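Long-range contacts in spore germination protein GerM (Bacillus subtilis subsp. subtilis str. 168, PDB 6GZB), which is of unknown molecular function but affects both sporulation and germination, and is built from two GerMN domains in tandem: residues E55-D60 and T144-Q149; G184-T189 and Y214-T219; T202-A207 and I295-T300. All coordinates share one frame; numbering follows the deposited sequence.

Contact 1: E55-D60 and T144-Q149; sequences ELYLID and TWTLTQ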
loop_
_atom_site.group_PDB
_atom_site.type_symbol
_atom_site.label_atom_id
_atom_site.label_comp_id
_atom_site.label_asym_id
_atom_site.label_seq_id
_atom_site.Cartn_x
_atom_site.Cartn_y
_atom_site.Cartn_z
ATOM N N GLU A 55 -3.778 9.993 3.085
ATOM C CA GLU A 55 -3.008 9.206 2.126
ATOM C C GLU A 55 -3.381 9.611 0.702
ATOM O O GLU A 55 -4.554 9.596 0.326
ATOM C CB GLU A 55 -3.243 7.705 2.329
ATOM C CG GLU A 55 -2.585 7.106 3.566
ATOM C CD GLU A 55 -2.864 5.604 3.720
ATOM O OE1 GLU A 55 -3.436 4.973 2.794
ATOM O OE2 GLU A 55 -2.470 5.041 4.759
ATOM N N LEU A 56 -2.383 10.015 -0.074
ATOM C CA LEU A 56 -2.541 10.146 -1.517
ATOM C C LEU A 56 -1.630 9.142 -2.205
ATOM O O LEU A 56 -0.424 9.117 -1.960
ATOM C CB LEU A 56 -2.201 11.560 -1.979
ATOM C CG LEU A 56 -2.967 12.701 -1.316
ATOM C CD1 LEU A 56 -2.462 14.031 -1.863
ATOM C CD2 LEU A 56 -4.464 12.561 -1.542
ATOM N N TYR A 57 -2.206 8.324 -3.079
ATOM C CA TYR A 57 -1.430 7.316 -3.780
ATOM C C TYR A 57 -0.878 7.895 -5.078
ATOM O O TYR A 57 -1.540 7.917 -6.123
ATOM C CB TYR A 57 -2.252 6.033 -3.988
ATOM C CG TYR A 57 -2.308 5.199 -2.720
ATOM C CD1 TYR A 57 -3.130 5.572 -1.666
ATOM C CD2 TYR A 57 -1.379 4.198 -2.488
ATOM C CE1 TYR A 57 -3.109 4.888 -0.460
ATOM C CE2 TYR A 57 -1.351 3.514 -1.286
ATOM C CZ TYR A 57 -2.206 3.875 -0.268
ATOM O OH TYR A 57 -2.163 3.195 0.939
ATOM N N LEU A 58 0.326 8.441 -4.963
ATOM C CA LEU A 58 0.983 9.110 -6.072
ATOM C C LEU A 58 1.902 8.133 -6.792
ATOM O O LEU A 58 2.036 6.975 -6.386
ATOM C CB LEU A 58 1.788 10.309 -5.546
ATOM C CG LEU A 58 0.983 11.315 -4.726
ATOM C CD1 LEU A 58 1.897 12.374 -4.134
ATOM C CD2 LEU A 58 -0.114 11.958 -5.566
ATOM N N ILE A 59 2.551 8.609 -7.853
ATOM C CA ILE A 59 3.496 7.788 -8.591
ATOM C C ILE A 59 4.919 8.283 -8.356
ATOM O O ILE A 59 5.221 9.442 -8.595
ATOM C CB ILE A 59 3.165 7.798 -10.090
ATOM C CG1 ILE A 59 1.734 7.279 -10.310
ATOM C CG2 ILE A 59 4.162 6.936 -10.854
ATOM C CD1 ILE A 59 1.165 7.581 -11.674
ATOM N N ASP A 60 5.790 7.407 -7.878
ATOM C CA ASP A 60 7.170 7.795 -7.607
ATOM C C ASP A 60 8.035 7.734 -8.871
ATOM O O ASP A 60 7.543 7.430 -9.962
ATOM C CB ASP A 60 7.761 6.983 -6.437
ATOM C CG ASP A 60 8.439 5.695 -6.863
ATOM O OD1 ASP A 60 8.269 5.233 -8.022
ATOM O OD2 ASP A 60 9.099 5.099 -5.974
ATOM N N THR A 144 -8.253 3.469 -6.362
ATOM C CA THR A 144 -8.768 2.422 -5.496
ATOM C C THR A 144 -8.178 2.525 -4.097
ATOM O O THR A 144 -8.896 2.443 -3.104
ATOM C CB THR A 144 -8.492 1.021 -6.073
ATOM O OG1 THR A 144 -9.138 0.894 -7.348
ATOM C CG2 THR A 144 -9.036 -0.052 -5.140
ATOM N N TRP A 145 -6.864 2.694 -4.017
ATOM C CA TRP A 145 -6.200 2.685 -2.725
ATOM C C TRP A 145 -6.435 3.995 -1.987
ATOM O O TRP A 145 -6.562 4.007 -0.756
ATOM C CB TRP A 145 -4.705 2.401 -2.870
ATOM C CG TRP A 145 -4.403 0.951 -3.055
ATOM C CD1 TRP A 145 -4.778 0.171 -4.105
ATOM C CD2 TRP A 145 -3.691 0.100 -2.159
ATOM N NE1 TRP A 145 -4.378 -1.118 -3.903
ATOM C CE2 TRP A 145 -3.691 -1.194 -2.725
ATOM C CE3 TRP A 145 -3.048 0.299 -0.935
ATOM C CZ2 TRP A 145 -3.093 -2.290 -2.099
ATOM C CZ3 TRP A 145 -2.446 -0.796 -0.310
ATOM C CH2 TRP A 145 -2.484 -2.070 -0.889
ATOM N N THR A 146 -6.573 5.084 -2.734
ATOM C CA THR A 146 -6.886 6.369 -2.116
ATOM C C THR A 146 -8.293 6.378 -1.488
ATOM O O THR A 146 -8.471 6.809 -0.342
ATOM C CB THR A 146 -6.728 7.535 -3.102
ATOM O OG1 THR A 146 -5.377 7.584 -3.575
ATOM C CG2 THR A 146 -7.060 8.855 -2.423
ATOM N N LEU A 147 -9.273 5.838 -2.206
ATOM C CA LEU A 147 -10.645 5.794 -1.706
ATOM C C LEU A 147 -10.785 4.844 -0.523
ATOM O O LEU A 147 -11.490 5.144 0.437
ATOM C CB LEU A 147 -11.619 5.385 -2.816
ATOM C CG LEU A 147 -11.937 6.485 -3.826
ATOM C CD1 LEU A 147 -12.840 5.963 -4.937
ATOM C CD2 LEU A 147 -12.577 7.663 -3.118
ATOM N N THR A 148 -10.100 3.710 -0.576
ATOM C CA THR A 148 -10.291 2.668 0.428
ATOM C C THR A 148 -9.518 2.911 1.707
ATOM O O THR A 148 -9.574 2.096 2.631
ATOM C CB THR A 148 -9.942 1.264 -0.118
ATOM O OG1 THR A 148 -8.655 1.278 -0.740
ATOM C CG2 THR A 148 -10.991 0.828 -1.140
ATOM N N GLN A 149 -8.835 4.045 1.804
ATOM C CA GLN A 149 -8.233 4.415 3.086
ATOM C C GLN A 149 -9.312 4.758 4.119
ATOM O O GLN A 149 -9.065 4.719 5.311
ATOM C CB GLN A 149 -7.262 5.590 2.930
ATOM C CG GLN A 149 -7.927 6.952 2.838
ATOM C CD GLN A 149 -6.927 8.042 2.517
ATOM O OE1 GLN A 149 -6.220 8.511 3.401
ATOM N NE2 GLN A 149 -6.835 8.423 1.243
#
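CG of Tyr57 is set anti to the carbonyl carbon and beside the backbone N (chi1 -79°), which brings the ring against Trp145, while Gln149, its CG wedged between N and the carbonyl carbon (chi1 79°), stretches its amide out to the backbone of Glu55. That amide grips one residue twice: Glu55 N donates to Gln149 OE1 at 2.9 Å, and Gln149 NE2 donates to Glu55 O at 2.7 Å, both on carbonyl lone pairs. Gln149 NE2 also donates to Thr146 O at 2.8 Å, in the amide plane, so both amide hydrogens are used and its rotation is fixed. The strand 51-60 thus packs against the C-terminal end of helix 136-147 within the first GerMN domain. Trp145 CB sits 3.5 Å from the Tyr57 ring centroid, squarely over the face in a CH-pi contact, and the two aromatic planes meet obliquely at 57°. Tyr57 OH lies at the edge of the indole, 3.6 Å from Trp145 CE3, and donates to Glu55 OE1 from above the carboxylate plane. A leucine in place of Tyr57 would probably leave that carboxylate oxygen without its hydroxyl donor and Trp145 CB without an aromatic face to rest on. Thr146 OG1, hydrogen-bonded to Ser142 O in the preceding helical turn, accepts a hydrogen bond from Tyr57 N at 3.3 Å.

Contact 2: G184-T189 and Y214-T219; sequences GINLET and YYVPVT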
loop_
_atom_site.group_PDB
_atom_site.type_symbol
_atom_site.label_atom_id
_atom_site.label_comp_id
_atom_site.label_asym_id
_atom_site.label_seq_id
_atom_site.Cartn_x
_atom_site.Cartn_y
_atom_site.Cartn_z
ATOM N N GLY A 184 -4.780 -5.786 -5.837
ATOM C CA GLY A 184 -3.322 -5.680 -5.858
ATOM C C GLY A 184 -2.845 -4.287 -6.212
ATOM O O GLY A 184 -3.642 -3.369 -6.447
ATOM N N ILE A 185 -1.527 -4.136 -6.254
ATOM C CA ILE A 185 -0.901 -2.851 -6.524
ATOM C C ILE A 185 0.538 -3.101 -6.954
ATOM O O ILE A 185 1.181 -4.018 -6.445
ATOM C CB ILE A 185 -0.959 -1.934 -5.277
ATOM C CG1 ILE A 185 -0.415 -0.546 -5.598
ATOM C CG2 ILE A 185 -0.201 -2.540 -4.110
ATOM C CD1 ILE A 185 -0.864 0.513 -4.607
ATOM N N ASN A 186 1.011 -2.352 -7.951
ATOM C CA ASN A 186 2.362 -2.542 -8.473
ATOM C C ASN A 186 2.657 -4.016 -8.740
ATOM O O ASN A 186 3.633 -4.574 -8.215
ATOM C CB ASN A 186 3.399 -2.000 -7.482
ATOM C CG ASN A 186 3.235 -0.526 -7.210
ATOM O OD1 ASN A 186 3.296 -0.079 -6.059
ATOM N ND2 ASN A 186 3.031 0.241 -8.261
ATOM N N LEU A 187 1.806 -4.661 -9.525
ATOM C CA LEU A 187 1.900 -6.114 -9.724
ATOM C C LEU A 187 3.261 -6.518 -10.270
ATOM O O LEU A 187 3.697 -5.984 -11.281
ATOM C CB LEU A 187 0.813 -6.590 -10.702
ATOM C CG LEU A 187 -0.632 -6.214 -10.352
ATOM C CD1 LEU A 187 -1.577 -6.703 -11.443
ATOM C CD2 LEU A 187 -1.058 -6.761 -8.995
ATOM N N GLU A 188 3.898 -7.508 -9.651
ATOM C CA GLU A 188 5.110 -8.086 -10.210
ATOM C C GLU A 188 4.760 -8.924 -11.424
ATOM O O GLU A 188 4.055 -9.920 -11.304
ATOM C CB GLU A 188 5.833 -8.961 -9.181
ATOM C CG GLU A 188 6.817 -8.197 -8.318
ATOM C CD GLU A 188 7.608 -9.101 -7.396
ATOM O OE1 GLU A 188 8.478 -8.582 -6.663
ATOM O OE2 GLU A 188 7.308 -10.316 -7.358
ATOM N N THR A 189 5.247 -8.507 -12.590
ATOM C CA THR A 189 4.928 -9.182 -13.846
ATOM C C THR A 189 6.170 -9.662 -14.592
ATOM O O THR A 189 6.070 -10.110 -15.731
ATOM C CB THR A 189 4.168 -8.245 -14.798
ATOM O OG1 THR A 189 4.915 -7.030 -14.967
ATOM C CG2 THR A 189 2.781 -7.927 -14.250
ATOM N N TYR A 214 10.559 5.574 2.238
ATOM C CA TYR A 214 9.140 5.324 2.207
ATOM C C TYR A 214 8.859 3.885 1.805
ATOM O O TYR A 214 9.745 3.167 1.375
ATOM C CB TYR A 214 8.434 6.310 1.271
ATOM C CG TYR A 214 8.965 6.341 -0.148
ATOM C CD1 TYR A 214 8.407 5.542 -1.128
ATOM C CD2 TYR A 214 9.938 7.253 -0.531
ATOM C CE1 TYR A 214 8.876 5.568 -2.426
ATOM C CE2 TYR A 214 10.381 7.324 -1.841
ATOM C CZ TYR A 214 9.850 6.478 -2.783
ATOM O OH TYR A 214 10.257 6.551 -4.092
ATOM N N TYR A 215 7.654 3.430 2.092
ATOM C CA TYR A 215 7.336 2.026 1.978
ATOM C C TYR A 215 6.428 1.798 0.789
ATOM O O TYR A 215 5.408 2.462 0.646
ATOM C CB TYR A 215 6.704 1.529 3.276
ATOM C CG TYR A 215 7.681 1.607 4.432
ATOM C CD1 TYR A 215 8.609 0.594 4.643
ATOM C CD2 TYR A 215 7.798 2.766 5.186
ATOM C CE1 TYR A 215 9.555 0.690 5.639
ATOM C CE2 TYR A 215 8.752 2.875 6.182
ATOM C CZ TYR A 215 9.638 1.839 6.387
ATOM O OH TYR A 215 10.568 1.923 7.389
ATOM N N VAL A 216 6.856 0.900 -0.093
ATOM C CA VAL A 216 6.194 0.660 -1.359
ATOM C C VAL A 216 5.574 -0.736 -1.375
ATOM O O VAL A 216 6.264 -1.740 -1.152
ATOM C CB VAL A 216 7.200 0.735 -2.516
ATOM C CG1 VAL A 216 6.506 0.457 -3.843
ATOM C CG2 VAL A 216 7.886 2.091 -2.526
ATOM N N PRO A 217 4.262 -0.803 -1.597
ATOM C CA PRO A 217 3.564 -2.084 -1.601
ATOM C C PRO A 217 3.667 -2.731 -2.976
ATOM O O PRO A 217 3.523 -2.045 -3.987
ATOM C CB PRO A 217 2.121 -1.684 -1.302
ATOM C CG PRO A 217 1.982 -0.324 -1.881
ATOM C CD PRO A 217 3.339 0.330 -1.801
ATOM N N VAL A 218 3.977 -4.020 -3.008
ATOM C CA VAL A 218 4.117 -4.758 -4.254
ATOM C C VAL A 218 3.358 -6.077 -4.117
ATOM O O VAL A 218 3.547 -6.820 -3.152
ATOM C CB VAL A 218 5.602 -5.056 -4.550
ATOM C CG1 VAL A 218 5.739 -5.996 -5.722
ATOM C CG2 VAL A 218 6.361 -3.763 -4.815
ATOM N N THR A 219 2.485 -6.362 -5.076
ATOM C CA THR A 219 1.762 -7.636 -5.084
ATOM C C THR A 219 2.613 -8.735 -5.720
ATOM O O THR A 219 2.942 -8.678 -6.899
ATOM C CB THR A 219 0.443 -7.521 -5.852
ATOM O OG1 THR A 219 -0.354 -6.477 -5.281
ATOM C CG2 THR A 219 -0.321 -8.830 -5.783
HETATM O O HOH W 1 2.289 -10.374 -9.007
#
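Thr219 meets the loop residues Gly184, Ile185 and Leu187 in the tightly packed part of the contact. Thr219 OG1 accepts a hydrogen bond from Ile185 N at 2.8 Å, and Thr219 N donates to Ile185 O at 3.0 Å, nearly in line with the carbonyl bond. Gly184 CA lies 3.1 Å from Thr219 OG1, where a CB would collide with the hydroxyl. Leu187 CD2 lies beside Thr219 CB, the two side chains pointing the same way, and Ile185 CG2 rests on Pro217 CB at 3.7 Å. Ile185 also reaches Trp145 and Gln141 of helix 136-147, and Leu187 touches Gln141, so the loop packs between that helix and strand 213-223 of the second GerMN domain. Towards Glu188 the contact opens to water. Glu188 N donates to Thr219 O at 3.1 Å in a nearly straight bond (175°), and a water donates to both Thr219 O and Glu188 O. The extended Glu188 side chain crosses Val218 (Glu188 CG to Val218 CG1 3.6 Å), with a long, weak ion pair to Lys220. The loop's bonds described here use backbone atoms (Ile185 N and O, Glu188 N), suggesting dependence on its path more than its side chains, while the strand adds the Thr219 hydroxyl.

Contact 3: T202-A207 and I295-T300; sequences TVYYLA and IVLTLT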
loop_
_atom_site.group_PDB
_atom_site.type_symbol
_atom_site.label_atom_id
_atom_site.label_comp_id
_atom_site.label_asym_id
_atom_site.label_seq_id
_atom_site.Cartn_x
_atom_site.Cartn_y
_atom_site.Cartn_z
ATOM N N THR A 202 0.341 -8.859 -1.005
ATOM C CA THR A 202 1.000 -7.569 -0.982
ATOM C C THR A 202 2.064 -7.531 0.091
ATOM O O THR A 202 1.839 -7.954 1.233
ATOM C CB THR A 202 -0.014 -6.445 -0.770
ATOM O OG1 THR A 202 -0.835 -6.359 -1.938
ATOM C CG2 THR A 202 0.683 -5.108 -0.541
ATOM N N VAL A 203 3.250 -7.091 -0.316
ATOM C CA VAL A 203 4.419 -7.027 0.555
ATOM C C VAL A 203 5.057 -5.647 0.386
ATOM O O VAL A 203 5.164 -5.135 -0.733
ATOM C CB VAL A 203 5.431 -8.116 0.149
ATOM C CG1 VAL A 203 6.741 -7.977 0.899
ATOM C CG2 VAL A 203 4.828 -9.497 0.364
ATOM N N TYR A 204 5.442 -5.031 1.497
ATOM C CA TYR A 204 6.026 -3.694 1.471
ATOM C C TYR A 204 7.546 -3.750 1.453
ATOM O O TYR A 204 8.169 -4.416 2.281
ATOM C CB TYR A 204 5.564 -2.871 2.670
ATOM C CG TYR A 204 4.173 -2.307 2.525
ATOM C CD1 TYR A 204 3.053 -3.065 2.838
ATOM C CD2 TYR A 204 3.984 -1.008 2.116
ATOM C CE1 TYR A 204 1.779 -2.524 2.744
ATOM C CE2 TYR A 204 2.722 -0.460 2.014
ATOM C CZ TYR A 204 1.619 -1.231 2.303
ATOM O OH TYR A 204 0.362 -0.670 2.194
ATOM N N TYR A 205 8.134 -3.055 0.487
ATOM C CA TYR A 205 9.569 -2.906 0.437
ATOM C C TYR A 205 9.941 -1.457 0.642
ATOM O O TYR A 205 9.082 -0.579 0.668
ATOM C CB TYR A 205 10.115 -3.414 -0.898
ATOM C CG TYR A 205 9.883 -4.883 -1.112
ATOM C CD1 TYR A 205 10.631 -5.826 -0.422
ATOM C CD2 TYR A 205 8.912 -5.332 -1.990
ATOM C CE1 TYR A 205 10.431 -7.182 -0.630
ATOM C CE2 TYR A 205 8.677 -6.681 -2.176
ATOM C CZ TYR A 205 9.456 -7.600 -1.517
ATOM O OH TYR A 205 9.214 -8.936 -1.706
ATOM N N LEU A 206 11.239 -1.217 0.780
ATOM C CA LEU A 206 11.745 0.099 1.144
ATOM C C LEU A 206 12.298 0.801 -0.087
ATOM O O LEU A 206 12.837 0.162 -0.994
ATOM C CB LEU A 206 12.824 -0.082 2.210
ATOM C CG LEU A 206 13.459 1.143 2.854
ATOM C CD1 LEU A 206 12.470 1.878 3.744
ATOM C CD2 LEU A 206 14.683 0.729 3.651
ATOM N N ALA A 207 11.954 2.068 -0.230
ATOM C CA ALA A 207 12.559 2.919 -1.247
ATOM C C ALA A 207 13.043 4.192 -0.563
ATOM O O ALA A 207 12.736 4.434 0.603
ATOM C CB ALA A 207 11.557 3.261 -2.326
ATOM N N ILE A 295 7.283 -5.238 8.212
ATOM C CA ILE A 295 6.501 -6.326 8.771
ATOM C C ILE A 295 5.074 -5.896 9.072
ATOM O O ILE A 295 4.110 -6.557 8.682
ATOM C CB ILE A 295 7.136 -6.860 10.061
ATOM C CG1 ILE A 295 8.420 -7.619 9.732
ATOM C CG2 ILE A 295 6.148 -7.751 10.794
ATOM C CD1 ILE A 295 9.265 -7.939 10.948
ATOM N N VAL A 296 4.941 -4.782 9.773
ATOM C CA VAL A 296 3.652 -4.353 10.265
ATOM C C VAL A 296 2.748 -3.876 9.141
ATOM O O VAL A 296 1.562 -4.210 9.109
ATOM C CB VAL A 296 3.806 -3.240 11.324
ATOM C CG1 VAL A 296 2.451 -2.669 11.710
ATOM C CG2 VAL A 296 4.513 -3.794 12.543
ATOM N N LEU A 297 3.296 -3.090 8.220
ATOM C CA LEU A 297 2.515 -2.641 7.063
ATOM C C LEU A 297 2.050 -3.836 6.228
ATOM O O LEU A 297 0.943 -3.841 5.700
ATOM C CB LEU A 297 3.324 -1.678 6.180
ATOM C CG LEU A 297 3.546 -0.280 6.764
ATOM C CD1 LEU A 297 4.557 0.481 5.929
ATOM C CD2 LEU A 297 2.242 0.500 6.850
ATOM N N THR A 298 2.915 -4.833 6.096
ATOM C CA THR A 298 2.637 -5.978 5.233
ATOM C C THR A 298 1.553 -6.856 5.863
ATOM O O THR A 298 0.543 -7.167 5.239
ATOM C CB THR A 298 3.912 -6.800 4.995
ATOM O OG1 THR A 298 4.855 -6.022 4.236
ATOM C CG2 THR A 298 3.597 -8.084 4.258
ATOM N N LEU A 299 1.727 -7.174 7.133
ATOM C CA LEU A 299 0.809 -8.075 7.821
ATOM C C LEU A 299 -0.568 -7.453 8.038
ATOM O O LEU A 299 -1.590 -8.125 7.857
ATOM C CB LEU A 299 1.408 -8.526 9.150
ATOM C CG LEU A 299 2.088 -9.898 9.126
ATOM C CD1 LEU A 299 2.681 -10.222 7.771
ATOM C CD2 LEU A 299 3.140 -10.034 10.211
ATOM N N THR A 300 -0.613 -6.158 8.334
ATOM C CA THR A 300 -1.893 -5.481 8.545
ATOM C C THR A 300 -2.643 -5.170 7.254
ATOM O O THR A 300 -3.702 -4.561 7.303
ATOM C CB THR A 300 -1.739 -4.173 9.355
ATOM O OG1 THR A 300 -0.864 -3.260 8.684
ATOM C CG2 THR A 300 -1.190 -4.458 10.726
HETATM O O HOH W 2 0.179 -8.840 3.084
#
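Tyr204 and Leu297 meet nearly at a right angle, the leucine reaching over a face of the phenol ring with its CB and not with its branched end. Leu297 CB stands 3.8 Å from the Tyr204 ring centroid, 17° off the normal and displaced toward the rim on the CD1 side, a CH-pi contact; Leu297 CD1 only grazes the opposite flank, 4.1 Å from Tyr204 CD2. The ring is placed there by a first torsion of -78°, which sets CG anti to the carbonyl carbon. Further out along the ring, Tyr204 CE1 approaches Leu297 O at 3.3 Å, and the phenol OH is hydrogen-bonded to Glu301 OE1, just beyond the end of helix 289-299.

This is strand-on-helix packing inside the second GerMN domain: strand 198-208 runs roughly antiparallel to helix 289-299, the local axes 7.0 Å apart at closest approach and at 156°. Thr298 lies alongside the tyrosine, the two side chains running in opposite directions. Its methyl, Thr298 CG2, anti to the backbone N, touches Thr202 O at 3.5 Å, whereas its OG1, lying beside that N, is at the edge of the Tyr204 ring in plane. Thr298 OG1 accepts a hydrogen bond from Tyr204 N at 3.0 Å, close to straight, and is hydrogen-bonded also to Ser294 O one turn back, so this buried oxygen joins strand to helix. A water donates to both Thr202 O and Thr298 O, bridging the two main chains.

From the N terminus, contact 1 comes first: strand 51-60 is rejoined by the end of helix 136-147, closing a loop within the first GerMN domain. It is complete before contacts 2 and 3 open, so it lies in series with both. Contact 2 closes the short loop from 184-189 to 214-219 and contact 3 the longer one from 202-207 to 295-300; their segments alternate, so these two cross. Strands 198-208 and 213-223 pair as antiparallel neighbours, Val216 N lying 2.8 Å from Tyr205 O. Asp60 with Tyr214 ties strand 51-60 to strand 213-223, while Trp145 packs on Ile185 of the loop 184-189 and touches Tyr204, linking contacts 1 and 3.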